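PDB 4JGI: putative uncharacterized protein from Desulfitobacterium hafniense, which binds methylcobalamin and probably serves as the corrinoid-carrying component of an O-demethylase, passing methyl groups between partner enzymes. Local coordinates for residues S12-G17 / T47-R52; E68-A73 / E114-E119; V93-E98 / I125-K130; S147-L152 / G178-N183; A153-R158 / C187-A192. All blocks are in the same frame, centred on the assembly; numbering follows the deposited sequence.

Interaction 1: S12-G17 / T47-R52; sequences SDLDEG and TKVGER
Ser12, the last residue of helix 4-12, lies against helix 32-54 between Lys48 and Arg52; Ser12, Arg52 and Val49 account for most of the buried surface. The serine hydroxyl sits beside its own carbonyl carbon, a position from which OG faces the neighbouring helix. There Arg52 NH1 donates to Ser12 OG at 2.9 Å, with the acceptor almost exactly in the guanidinium plane. The same nitrogen donates to Asp13 OD1, also at 2.9 Å and nearly straight (170°), so one NH1 group joins two consecutive residues at the helix end. The aspartate approaches the edge of the guanidinium with its carboxylate plane turned 86° from it and offers the anti lone pair of OD1 to the arginine; OD1 also accepts from Gln9 NE2. A bend at chi3 of Arg52 (73°) brings the NH1 edge up to the serine hydroxyl, while NE forms a salt bridge with Glu57; the guanidinium is therefore held on two sides by carboxylates, which would fix its rotation.

The rest of the contact is van der Waals packing. Lys48 CB packs on Ser12 OG at 3.4 Å before its chain leads away, Val49 CG2 lies 3.7 Å from Ser12 O, and Leu14 CD2 reaches the same methyl at 4.1 Å. Leu14 has positive phi and closes helix 4-12 with a Schellman motif, and Asp15 then caps the start of helix 16-29. The contact thus fastens this helix-to-helix turn to helix 32-54, with Leu14 and Val49 both continuing onto helix 60-77, through Ala66 and Leu63 respectively.

Interaction 2: E68-A73 / E114-E119; sequences EILQAA and EASGFE
Gln71 and Ala115 bring their backbones to within 4.5 Å, CA to CA, where the middle of helix 60-77 meets the C-terminal end of helix 104-115. The small alanine permits this closeness: its CB points at the other helix and lies 3.6 Å from Gln71 N. Leu70 flanks it, with CG 3.8 Å from Ala115 CB and the CD2 methyl reaching on to Ser116 OG. With CG anti to the backbone N (chi1 -176°), the leucine extends alongside the alanine, and it also touches Phe42 and Met46 of helix 32-54.

On the far side of Ala115 from Leu70, Gln71 folds at chi2 (64°) and lays its amide against the last helical turn. OE1 comes to 3.3 Å from Ala115 CA, a contact with the backbone carbon; the nearby Ala115 N is at a poor angle for bonding. The amide nitrogen serves two partners: Gln71 NE2 donates to Asp75 OD1 in its own helix and, at 3.2 Å, to a water that in turn donates to Glu114 O at 2.9 Å. Gly117, with positive phi, ends helix 104-115 in a Schellman motif, and Ser116 OG bonds back to Met112 O.

Direct contact between the helical bundle and the Rossmann-like domain is thus made here by van der Waals packing centred on Ala115, and the polar connection is indirect, running from the glutamine amide through a single water to a carbonyl of the final turn.

Interaction 3: V93-E98 / I125-K130; sequences VLATVE and IDVPVK
Thr96 O accepts a hydrogen bond from Val127 N at 3.0 Å, in its carbonyl plane and with an N-H...O angle of 162°. This bond belongs to a single bridge that pairs Val97 with Val127, near the C-terminal part of strand 91-96, where the loop leading to helix 129-139 passes by. Val97 O in turn receives a CA-H...O contact from Asp126 CA at 3.6 Å.

The side chains close in around this bridge. Val127 holds CG2 beside its own backbone N, with CG1 anti to it (chi1 -178°), and so lays the CG2 methyl against both Thr96 O, at 3.4 Å, and Ala95 CB, at 4.0 Å. Both Ala95 and Val127 also rest on Ile132 of helix 129-139. Thr96 CB meets Ile125 CG2 at 4.1 Å, while the threonine hydroxyl turns to His102 O, the carbonyl of the residue that ligates cobalt. Ile125 itself packs on Leu101 and Asp103.

Farther out, Glu98 extends across the ring of Pro128 at about a right angle, its OE1 3.5 Å from Pro128 CB. Asp126 OD1 sits 3.4 Å from Glu98 CA and accepts from Gly99 N, holding the start of the loop that carries the cobalt ligand. The carboxylates of Glu98 and Asp126 are 59° apart in plane and do not touch, their oxygens OE1 and OD1 being 5.1 Å apart. Two negative charges so near each other would probably disfavour a closer approach, and Asp126 is anchored by a backbone N-H, so the contact rests on one main-chain hydrogen bond and apolar packing rather than on charge pairing.

Interaction 4: S147-L152 / G178-N183; sequences SGVLTL and GGVPVN
Gly148 N donates to Gly178 O at 3.2 Å, in the carbonyl plane, at the C-terminal edge of the parallel sheet where Ser147 and Gly178 are bridged. Two CA-H...O contacts reinforce the pairing on either side of this bond: Ser147 CA to Gly178 O at 3.3 Å and Gly179 CA to Gly148 O at 3.4 Å. Gly179, with no side chain, lets its CA come this close to Gly148 O.

Beyond the glycines the two loops touch through Val149, Val180 and Pro181. Val149 and Val180 lie side by side and point the same way, CG2 of the former 4.0 Å from CB of the latter. Pro181 instead crosses Val149 at about a right angle, its CD 3.9 Å from Val149 CB and its CG 3.5 Å from Val149 O. Val149 CG1 sits between the backbone N and the carbonyl carbon (chi1 45°), which leaves CG2 anti to the N and facing Val180.

Several groups set these loops in place. A type I turn from Gly179 to Val182 shapes the second loop, closed by Val182 N to Gly179 O at 3.2 Å. Asp100 OD2 accepts from both Val149 N and Leu150 N, holding the first loop ahead of helix 151-166. With its CB and OG on the ligand side, Ser147 OG hydrogen-bonds N3B of the cobalamin, while Gly179 N makes a weak bond to O7R. Loops at the C-terminal ends of adjacent parallel strands, rich in glycine and enclosing the nucleotide tail, are the hallmark of the Rossmann-like B12-binding fold.

Interaction 5: A153-R158 / C187-A192; sequences ALDSMR and CQRVGA
Helices 151-166 and 184-190, which each follow a strand of the Rossmann-like B12-binding domain, meet in this contact around Val190. Both of its methyls reach Met157 CB, CG1 and CG2 each at 3.8 Å, and CG2 also lies 3.8 Å from Leu154 O. With CG1 anti to the backbone N (chi1 166°), the valine spreads its branches over one turn of the facing helix. The two helix backbones come closest where Arg158 and Val190 stand 4.2 Å apart, CA to CA. Arg158 runs its aliphatic part past the helix end, CD 3.5 Å from Arg189 O.

Beside the valine, three charged groups form a salt-bridge network. Asp155 OD1 makes a salt bridge with Arg158 NH2 of its own helix at 3.6 Å, and a long one with Arg189 NH1 at 3.9 Å. The carboxylate meets the guanidinium of Arg189 at its edge, the two planes being 87° apart, while Leu154 CD1 lies at another part of the periphery, by NH2. A bend at chi3 (39°) turns the Arg189 chain toward the aspartate. The two arginines thus share one carboxylate, whose charge would probably offset the proximity of their own.

Gly191, with positive phi, ends helix 184-190 in a Schellman motif, with Ala192 N bonded to Cys187 O and Gly191 N weakly to Gln188 O. Met157 and Ala192 continue the apolar side onto Ile177 of strand 174-178, the layering of helices on a parallel sheet seen in Rossmann-like domains.

From the N terminus, interaction 1 closes a loop of almost wholly helical chain within the four-helix N-terminal part, and touches interaction 2 where Leu14 and Glu16 pack on Ile69. Interaction 2 closes a loop across the two domains, joining helix 60-77 to helix 104-115; it crosses interaction 3, whose strand 91-96 lies between those helices in sequence. Interactions 3, 4 and 5 each close a helix-and-strand excursion of the B12-binding domain. Interactions 3 and 4 follow in series, connected by main-chain pairing of Ala95 and Val97 with Ser147. Interactions 4 and 5 cross, sharing helix 151-166, and Met157 CE lies against the Gly148 backbone. Ser156 joins interaction 5 back to Glu98 of interaction 3.

Interaction 1: S12-G17 / T47-R52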
# COMPACT_ATOMS: atom_id res chain seq x y z
N SER A 12 -10.08 12.05 -3.95
CA SER A 12 -10.42 12.21 -2.55
C SER A 12 -11.91 12.04 -2.29
O SER A 12 -12.28 11.39 -1.27
CB SER A 12 -9.96 13.59 -2.07
OG SER A 12 -10.30 13.77 -0.71
N ASP A 13 -12.75 12.61 -3.19
CA ASP A 13 -14.18 12.55 -3.06
C ASP A 13 -14.76 11.19 -3.53
O ASP A 13 -16.00 10.98 -3.44
CB ASP A 13 -14.82 13.65 -3.98
CG ASP A 13 -14.59 15.05 -3.44
OD1 ASP A 13 -14.25 15.23 -2.27
OD2 ASP A 13 -14.79 16.01 -4.22
N LEU A 14 -13.93 10.34 -4.11
CA LEU A 14 -14.37 9.03 -4.65
C LEU A 14 -15.45 9.25 -5.74
O LEU A 14 -16.43 8.44 -5.79
CB LEU A 14 -14.85 8.10 -3.57
CG LEU A 14 -13.78 7.75 -2.54
CD1 LEU A 14 -14.31 6.87 -1.40
CD2 LEU A 14 -12.60 7.14 -3.23
N ASP A 15 -15.23 10.31 -6.56
CA ASP A 15 -16.24 10.83 -7.55
C ASP A 15 -15.90 10.17 -8.89
O ASP A 15 -15.09 10.71 -9.68
CB ASP A 15 -16.28 12.34 -7.64
CG ASP A 15 -17.33 12.87 -8.65
OD1 ASP A 15 -17.92 12.11 -9.45
OD2 ASP A 15 -17.51 14.11 -8.67
N GLU A 16 -16.55 9.03 -9.16
CA GLU A 16 -16.24 8.30 -10.34
C GLU A 16 -16.57 9.05 -11.62
O GLU A 16 -15.90 8.83 -12.65
CB GLU A 16 -16.92 6.92 -10.31
CG GLU A 16 -16.16 6.00 -9.46
CD GLU A 16 -16.58 4.60 -9.77
OE1 GLU A 16 -17.66 4.17 -9.22
OE2 GLU A 16 -15.84 4.00 -10.62
N GLY A 17 -17.58 9.91 -11.57
CA GLY A 17 -17.90 10.73 -12.77
C GLY A 17 -16.71 11.60 -13.11
O GLY A 17 -16.25 11.63 -14.25
N THR A 47 -4.05 9.70 -0.66
CA THR A 47 -3.63 10.17 0.61
C THR A 47 -4.71 10.94 1.35
O THR A 47 -4.92 10.79 2.56
CB THR A 47 -2.31 10.89 0.51
OG1 THR A 47 -1.29 9.97 0.08
CG2 THR A 47 -1.94 11.50 1.82
N LYS A 48 -5.41 11.75 0.60
CA LYS A 48 -6.54 12.52 1.16
C LYS A 48 -7.72 11.59 1.61
O LYS A 48 -8.35 11.82 2.62
CB LYS A 48 -6.98 13.57 0.12
CG LYS A 48 -5.99 14.72 -0.06
CD LYS A 48 -6.38 15.61 -1.27
CE LYS A 48 -5.25 16.45 -1.89
NZ LYS A 48 -4.62 17.42 -0.93
N VAL A 49 -7.98 10.48 0.90
CA VAL A 49 -8.90 9.44 1.38
C VAL A 49 -8.48 8.94 2.74
O VAL A 49 -9.32 8.87 3.65
CB VAL A 49 -9.02 8.29 0.38
CG1 VAL A 49 -9.93 7.22 0.91
CG2 VAL A 49 -9.62 8.80 -0.94
N GLY A 50 -7.20 8.65 2.90
CA GLY A 50 -6.76 8.24 4.20
C GLY A 50 -6.95 9.26 5.30
O GLY A 50 -7.34 8.89 6.40
N GLU A 51 -6.69 10.52 4.97
CA GLU A 51 -6.88 11.59 5.96
C GLU A 51 -8.38 11.67 6.40
O GLU A 51 -8.71 11.82 7.56
CB GLU A 51 -6.46 12.93 5.34
CG GLU A 51 -4.95 13.05 5.22
CD GLU A 51 -4.45 14.20 4.34
OE1 GLU A 51 -5.24 15.06 3.87
OE2 GLU A 51 -3.22 14.26 4.14
N ARG A 52 -9.27 11.51 5.43
CA ARG A 52 -10.71 11.51 5.65
C ARG A 52 -11.28 10.31 6.40
O ARG A 52 -12.28 10.40 7.13
CB ARG A 52 -11.45 11.79 4.33
CG ARG A 52 -11.08 13.13 3.71
CD ARG A 52 -11.66 13.36 2.37
NE ARG A 52 -13.09 13.63 2.41
CZ ARG A 52 -13.75 14.04 1.29
NH1 ARG A 52 -13.09 14.19 0.14
NH2 ARG A 52 -15.04 14.28 1.32

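Interaction 2: E68-A73 / E114-E119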
# COMPACT_ATOMS: atom_id res chain seq x y z
N GLU A 68 -10.20 0.05 -5.46
CA GLU A 68 -10.80 -0.41 -6.69
C GLU A 68 -10.94 0.71 -7.70
O GLU A 68 -10.71 0.50 -8.89
CB GLU A 68 -12.16 -1.04 -6.43
CG GLU A 68 -12.09 -2.23 -5.47
CD GLU A 68 -11.15 -3.38 -5.77
OE1 GLU A 68 -10.77 -3.58 -6.91
OE2 GLU A 68 -10.74 -4.05 -4.81
N ILE A 69 -11.25 1.90 -7.22
CA ILE A 69 -11.39 3.07 -8.11
C ILE A 69 -10.03 3.49 -8.69
O ILE A 69 -9.84 3.72 -9.90
CB ILE A 69 -12.05 4.25 -7.37
CG1 ILE A 69 -13.56 3.94 -7.17
CG2 ILE A 69 -11.88 5.61 -8.07
CD1 ILE A 69 -14.25 4.89 -6.23
N LEU A 70 -9.00 3.48 -7.86
CA LEU A 70 -7.64 3.79 -8.40
C LEU A 70 -7.23 2.74 -9.42
O LEU A 70 -6.66 3.04 -10.45
CB LEU A 70 -6.62 3.94 -7.29
CG LEU A 70 -5.22 4.36 -7.74
CD1 LEU A 70 -5.28 5.72 -8.43
CD2 LEU A 70 -4.30 4.41 -6.52
N GLN A 71 -7.42 1.45 -9.09
CA GLN A 71 -7.01 0.42 -10.02
C GLN A 71 -7.72 0.57 -11.34
O GLN A 71 -7.12 0.34 -12.37
CB GLN A 71 -7.25 -0.96 -9.42
CG GLN A 71 -6.69 -2.07 -10.28
CD GLN A 71 -5.17 -2.01 -10.41
OE1 GLN A 71 -4.49 -2.31 -9.49
NE2 GLN A 71 -4.69 -1.66 -11.57
N ALA A 72 -9.02 0.90 -11.33
CA ALA A 72 -9.76 1.07 -12.59
C ALA A 72 -9.20 2.20 -13.42
O ALA A 72 -9.00 2.08 -14.62
CB ALA A 72 -11.21 1.30 -12.28
N ALA A 73 -8.86 3.31 -12.78
CA ALA A 73 -8.22 4.43 -13.49
C ALA A 73 -6.90 4.04 -14.06
O ALA A 73 -6.61 4.37 -15.21
CB ALA A 73 -8.03 5.62 -12.52
N GLU A 114 -1.04 -2.33 -5.23
CA GLU A 114 -1.09 -2.79 -6.61
C GLU A 114 -1.54 -1.63 -7.55
O GLU A 114 -0.93 -1.43 -8.57
CB GLU A 114 -1.93 -4.09 -6.76
CG GLU A 114 -1.18 -5.28 -6.20
CD GLU A 114 -1.92 -6.65 -6.37
OE1 GLU A 114 -3.19 -6.63 -6.37
OE2 GLU A 114 -1.24 -7.72 -6.47
N ALA A 115 -2.55 -0.91 -7.14
CA ALA A 115 -3.05 0.21 -7.91
C ALA A 115 -2.08 1.37 -7.96
O ALA A 115 -2.21 2.23 -8.82
CB ALA A 115 -4.37 0.69 -7.33
N SER A 116 -1.11 1.42 -7.05
CA SER A 116 -0.13 2.46 -6.94
C SER A 116 1.17 2.06 -7.56
O SER A 116 2.14 2.79 -7.38
CB SER A 116 0.14 2.74 -5.50
OG SER A 116 -1.01 3.27 -4.87
N GLY A 117 1.18 0.98 -8.33
CA GLY A 117 2.31 0.55 -9.13
C GLY A 117 3.31 -0.33 -8.45
O GLY A 117 4.41 -0.54 -9.01
N PHE A 118 2.97 -0.90 -7.29
CA PHE A 118 3.91 -1.83 -6.68
C PHE A 118 3.67 -3.24 -7.19
O PHE A 118 2.50 -3.63 -7.43
CB PHE A 118 3.79 -1.86 -5.16
CG PHE A 118 4.23 -0.60 -4.44
CD1 PHE A 118 3.36 0.44 -4.24
CD2 PHE A 118 5.55 -0.44 -4.04
CE1 PHE A 118 3.74 1.60 -3.63
CE2 PHE A 118 5.94 0.77 -3.42
CZ PHE A 118 5.04 1.78 -3.26
N GLU A 119 4.70 -4.06 -7.29
CA GLU A 119 4.56 -5.51 -7.50
C GLU A 119 4.48 -6.15 -6.11
O GLU A 119 5.41 -5.99 -5.29
CB GLU A 119 5.74 -6.07 -8.24
CG GLU A 119 5.64 -7.58 -8.41
CD GLU A 119 6.69 -8.17 -9.35
OE1 GLU A 119 7.78 -7.57 -9.46
OE2 GLU A 119 6.42 -9.29 -9.91
O HOH W 1 -1.60 -0.73 -11.33

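Interaction 3: V93-E98 / I125-K130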
# COMPACT_ATOMS: atom_id res chain seq x y z
N VAL A 93 6.90 -7.62 -0.30
CA VAL A 93 6.52 -8.94 0.14
C VAL A 93 5.58 -8.70 1.32
O VAL A 93 5.95 -7.99 2.27
CB VAL A 93 7.74 -9.80 0.55
CG1 VAL A 93 7.29 -11.03 1.30
CG2 VAL A 93 8.57 -10.18 -0.66
N LEU A 94 4.38 -9.24 1.24
CA LEU A 94 3.26 -8.92 2.14
C LEU A 94 2.72 -10.17 2.78
O LEU A 94 2.50 -11.13 2.08
CB LEU A 94 2.18 -8.20 1.33
CG LEU A 94 0.89 -7.76 2.03
CD1 LEU A 94 1.22 -6.74 3.14
CD2 LEU A 94 -0.10 -7.14 1.04
N ALA A 95 2.48 -10.18 4.09
CA ALA A 95 1.93 -11.34 4.78
C ALA A 95 1.22 -10.99 6.01
O ALA A 95 1.59 -10.02 6.71
CB ALA A 95 3.12 -12.23 5.20
N THR A 96 0.18 -11.76 6.32
CA THR A 96 -0.34 -11.81 7.63
C THR A 96 0.47 -12.91 8.34
O THR A 96 0.58 -14.01 7.83
CB THR A 96 -1.85 -12.06 7.64
OG1 THR A 96 -2.56 -10.90 7.12
CG2 THR A 96 -2.31 -12.39 9.04
N VAL A 97 1.09 -12.56 9.45
CA VAL A 97 2.10 -13.39 10.06
C VAL A 97 1.55 -14.56 10.87
O VAL A 97 0.40 -14.63 11.19
CB VAL A 97 2.95 -12.51 10.99
CG1 VAL A 97 3.70 -11.43 10.22
CG2 VAL A 97 2.20 -11.93 12.17
N GLU A 98 2.46 -15.45 11.21
CA GLU A 98 2.18 -16.64 11.91
C GLU A 98 1.41 -16.29 13.22
O GLU A 98 1.76 -15.43 14.04
CB GLU A 98 3.49 -17.43 12.19
CG GLU A 98 3.23 -18.77 12.92
CD GLU A 98 4.37 -19.76 12.84
OE1 GLU A 98 4.61 -20.31 11.82
OE2 GLU A 98 5.03 -19.97 13.89
N ILE A 125 -2.11 -15.76 4.74
CA ILE A 125 -2.27 -15.70 6.23
C ILE A 125 -1.46 -16.75 7.00
O ILE A 125 -1.10 -17.78 6.36
CB ILE A 125 -3.75 -15.77 6.63
CG1 ILE A 125 -4.40 -17.07 6.19
CG2 ILE A 125 -4.52 -14.65 5.95
CD1 ILE A 125 -5.83 -17.21 6.59
N ASP A 126 -1.35 -16.56 8.28
CA ASP A 126 -0.63 -17.44 9.18
C ASP A 126 0.70 -17.84 8.66
O ASP A 126 1.07 -18.95 8.79
CB ASP A 126 -1.51 -18.60 9.51
CG ASP A 126 -0.98 -19.43 10.73
OD1 ASP A 126 -0.32 -18.93 11.68
OD2 ASP A 126 -1.26 -20.61 10.72
N VAL A 127 1.44 -16.91 8.09
CA VAL A 127 2.61 -17.24 7.28
C VAL A 127 3.85 -17.40 8.18
O VAL A 127 4.20 -16.50 8.91
CB VAL A 127 2.96 -16.20 6.24
CG1 VAL A 127 4.14 -16.59 5.42
CG2 VAL A 127 1.76 -15.94 5.35
N PRO A 128 4.48 -18.57 8.16
CA PRO A 128 5.67 -18.75 9.02
C PRO A 128 6.84 -17.81 8.69
O PRO A 128 6.99 -17.42 7.53
CB PRO A 128 6.12 -20.18 8.70
CG PRO A 128 4.85 -20.86 8.19
CD PRO A 128 4.14 -19.79 7.42
N VAL A 129 7.54 -17.41 9.73
CA VAL A 129 8.74 -16.61 9.60
C VAL A 129 9.64 -17.08 8.50
O VAL A 129 10.11 -16.32 7.61
CB VAL A 129 9.48 -16.53 10.92
CG1 VAL A 129 10.80 -15.86 10.71
CG2 VAL A 129 8.64 -15.79 11.98
N LYS A 130 9.94 -18.37 8.56
CA LYS A 130 10.93 -18.92 7.59
C LYS A 130 10.50 -18.75 6.13
O LYS A 130 11.23 -18.56 5.20
CB LYS A 130 11.22 -20.37 7.84
CG LYS A 130 12.01 -20.67 9.05
CD LYS A 130 12.13 -22.18 9.30
CE LYS A 130 12.86 -22.41 10.60
NZ LYS A 130 12.59 -23.77 11.10

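Interaction 4: S147-L152 / G178-N183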
# COMPACT_ATOMS: atom_id res chain seq x y z
N SER A 147 1.21 -7.89 8.57
CA SER A 147 -0.10 -7.69 9.23
C SER A 147 -0.29 -8.63 10.41
O SER A 147 0.04 -9.78 10.31
CB SER A 147 -1.23 -7.87 8.16
OG SER A 147 -2.52 -7.45 8.65
N GLY A 148 -0.92 -8.11 11.43
CA GLY A 148 -1.32 -8.94 12.54
C GLY A 148 -2.10 -8.18 13.55
O GLY A 148 -2.01 -6.94 13.65
N VAL A 149 -2.78 -8.96 14.42
CA VAL A 149 -3.51 -8.38 15.53
C VAL A 149 -3.28 -9.10 16.85
O VAL A 149 -3.05 -8.44 17.89
CB VAL A 149 -5.05 -8.24 15.27
CG1 VAL A 149 -5.55 -9.49 14.65
CG2 VAL A 149 -5.80 -7.98 16.59
N LEU A 150 -3.30 -10.39 16.86
CA LEU A 150 -3.12 -11.11 18.14
C LEU A 150 -1.71 -10.84 18.69
O LEU A 150 -0.76 -10.60 17.95
CB LEU A 150 -3.26 -12.58 17.90
CG LEU A 150 -4.61 -13.08 17.34
CD1 LEU A 150 -4.71 -14.59 17.43
CD2 LEU A 150 -5.76 -12.38 17.99
N THR A 151 -1.57 -10.97 19.99
CA THR A 151 -0.27 -10.71 20.63
C THR A 151 0.77 -11.67 20.12
O THR A 151 1.90 -11.27 19.86
CB THR A 151 -0.38 -10.67 22.18
OG1 THR A 151 -1.31 -9.64 22.56
CG2 THR A 151 0.94 -10.34 22.81
N LEU A 152 0.40 -12.92 19.90
CA LEU A 152 1.32 -13.91 19.29
C LEU A 152 1.83 -13.49 17.91
O LEU A 152 2.99 -13.76 17.50
CB LEU A 152 0.61 -15.25 19.14
CG LEU A 152 1.37 -16.54 18.89
CD1 LEU A 152 2.04 -16.92 20.21
CD2 LEU A 152 0.46 -17.70 18.39
N GLY A 178 1.20 -3.28 9.98
CA GLY A 178 -0.18 -2.83 10.10
C GLY A 178 -1.00 -3.87 10.78
O GLY A 178 -0.59 -4.98 11.05
N GLY A 179 -2.22 -3.46 11.13
CA GLY A 179 -3.16 -4.34 11.83
C GLY A 179 -3.87 -3.58 12.94
O GLY A 179 -3.49 -2.48 13.35
N VAL A 180 -4.94 -4.19 13.45
CA VAL A 180 -5.76 -3.53 14.47
C VAL A 180 -5.05 -2.77 15.60
O VAL A 180 -5.32 -1.63 15.81
CB VAL A 180 -6.83 -4.49 15.01
CG1 VAL A 180 -7.48 -3.87 16.23
CG2 VAL A 180 -7.87 -4.79 13.92
N PRO A 181 -3.99 -3.36 16.21
CA PRO A 181 -3.40 -2.77 17.42
C PRO A 181 -2.09 -2.03 17.19
O PRO A 181 -1.44 -1.64 18.17
CB PRO A 181 -3.14 -4.01 18.25
CG PRO A 181 -2.72 -5.01 17.23
CD PRO A 181 -3.52 -4.72 16.01
N VAL A 182 -1.67 -1.83 15.93
CA VAL A 182 -0.31 -1.34 15.73
C VAL A 182 -0.26 0.16 16.07
O VAL A 182 -1.19 0.93 15.86
CB VAL A 182 0.25 -1.60 14.30
CG1 VAL A 182 0.29 -3.13 14.07
CG2 VAL A 182 -0.52 -0.77 13.27
N ASN A 183 0.87 0.58 16.59
CA ASN A 183 1.13 1.98 16.93
C ASN A 183 2.60 2.08 17.13
O ASN A 183 3.33 1.07 16.87
CB ASN A 183 0.39 2.34 18.20
CG ASN A 183 0.74 1.44 19.41
OD1 ASN A 183 1.86 0.93 19.55
ND2 ASN A 183 -0.24 1.26 20.30

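Interaction 5: A153-R158 / C187-A192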
# COMPACT_ATOMS: atom_id res chain seq x y z
N ALA A 153 0.92 -12.87 17.14
CA ALA A 153 1.29 -12.35 15.81
C ALA A 153 2.26 -11.21 15.96
O ALA A 153 3.17 -11.06 15.13
CB ALA A 153 -0.02 -11.87 15.05
N LEU A 154 2.05 -10.34 16.89
CA LEU A 154 2.94 -9.21 17.08
C LEU A 154 4.35 -9.76 17.43
O LEU A 154 5.40 -9.22 16.95
CB LEU A 154 2.42 -8.23 18.09
CG LEU A 154 0.99 -7.72 17.85
CD1 LEU A 154 0.65 -6.78 18.98
CD2 LEU A 154 0.93 -7.09 16.46
N ASP A 155 4.39 -10.79 18.28
CA ASP A 155 5.63 -11.53 18.49
C ASP A 155 6.26 -12.09 17.19
O ASP A 155 7.50 -11.99 16.98
CB ASP A 155 5.42 -12.65 19.52
CG ASP A 155 5.19 -12.13 20.89
OD1 ASP A 155 5.51 -10.94 21.11
OD2 ASP A 155 4.61 -12.88 21.70
N SER A 156 5.46 -12.70 16.31
CA SER A 156 5.97 -13.22 15.07
C SER A 156 6.53 -12.08 14.19
O SER A 156 7.44 -12.31 13.41
CB SER A 156 4.91 -13.97 14.25
OG SER A 156 4.40 -15.07 14.92
N MET A 157 5.94 -10.90 14.25
CA MET A 157 6.50 -9.74 13.54
C MET A 157 7.94 -9.48 14.00
O MET A 157 8.84 -9.26 13.17
CB MET A 157 5.70 -8.47 13.66
CG MET A 157 4.33 -8.46 13.08
SD MET A 157 3.50 -6.90 13.43
CE MET A 157 1.93 -7.07 12.57
N ARG A 158 8.13 -9.46 15.32
CA ARG A 158 9.46 -9.24 15.89
C ARG A 158 10.39 -10.36 15.48
O ARG A 158 11.55 -10.07 15.07
CB ARG A 158 9.35 -9.17 17.40
CG ARG A 158 10.72 -8.93 18.05
CD ARG A 158 10.68 -8.74 19.56
NE ARG A 158 9.78 -9.68 20.18
CZ ARG A 158 9.96 -10.99 20.28
NH1 ARG A 158 11.09 -11.58 19.84
NH2 ARG A 158 9.00 -11.72 20.85
N CYS A 187 5.63 -0.73 16.94
CA CYS A 187 6.59 -0.56 15.88
C CYS A 187 8.02 -0.65 16.46
O CYS A 187 8.87 -1.37 15.96
CB CYS A 187 6.38 0.76 15.18
SG CYS A 187 7.48 1.11 13.81
N GLN A 188 8.23 0.08 17.55
CA GLN A 188 9.50 -0.03 18.29
C GLN A 188 9.85 -1.43 18.83
O GLN A 188 10.99 -1.89 18.69
CB GLN A 188 9.49 0.94 19.43
CG GLN A 188 9.58 2.35 18.87
CD GLN A 188 10.89 2.61 18.14
OE1 GLN A 188 11.95 2.30 18.68
NE2 GLN A 188 10.83 3.18 16.91
N ARG A 189 8.88 -2.13 19.37
CA ARG A 189 9.12 -3.45 19.91
C ARG A 189 9.48 -4.46 18.79
O ARG A 189 10.34 -5.33 18.92
CB ARG A 189 7.91 -3.96 20.70
CG ARG A 189 8.20 -5.28 21.43
CD ARG A 189 7.21 -5.49 22.59
NE ARG A 189 5.85 -5.05 22.24
CZ ARG A 189 4.92 -5.79 21.62
NH1 ARG A 189 5.16 -7.05 21.28
NH2 ARG A 189 3.74 -5.25 21.36
N VAL A 190 8.81 -4.31 17.67
CA VAL A 190 9.04 -5.13 16.52
C VAL A 190 10.37 -4.85 15.84
O VAL A 190 10.99 -5.76 15.25
CB VAL A 190 7.84 -5.04 15.51
CG1 VAL A 190 8.17 -5.60 14.15
CG2 VAL A 190 6.64 -5.69 16.12
N GLY A 191 10.79 -3.58 15.83
CA GLY A 191 11.94 -3.24 15.07
C GLY A 191 11.66 -2.82 13.66
O GLY A 191 12.53 -2.80 12.81
N ALA A 192 10.39 -2.44 13.39
CA ALA A 192 10.02 -1.95 12.06
C ALA A 192 10.46 -0.56 11.74
O ALA A 192 10.76 0.22 12.67
CB ALA A 192 8.49 -2.11 11.87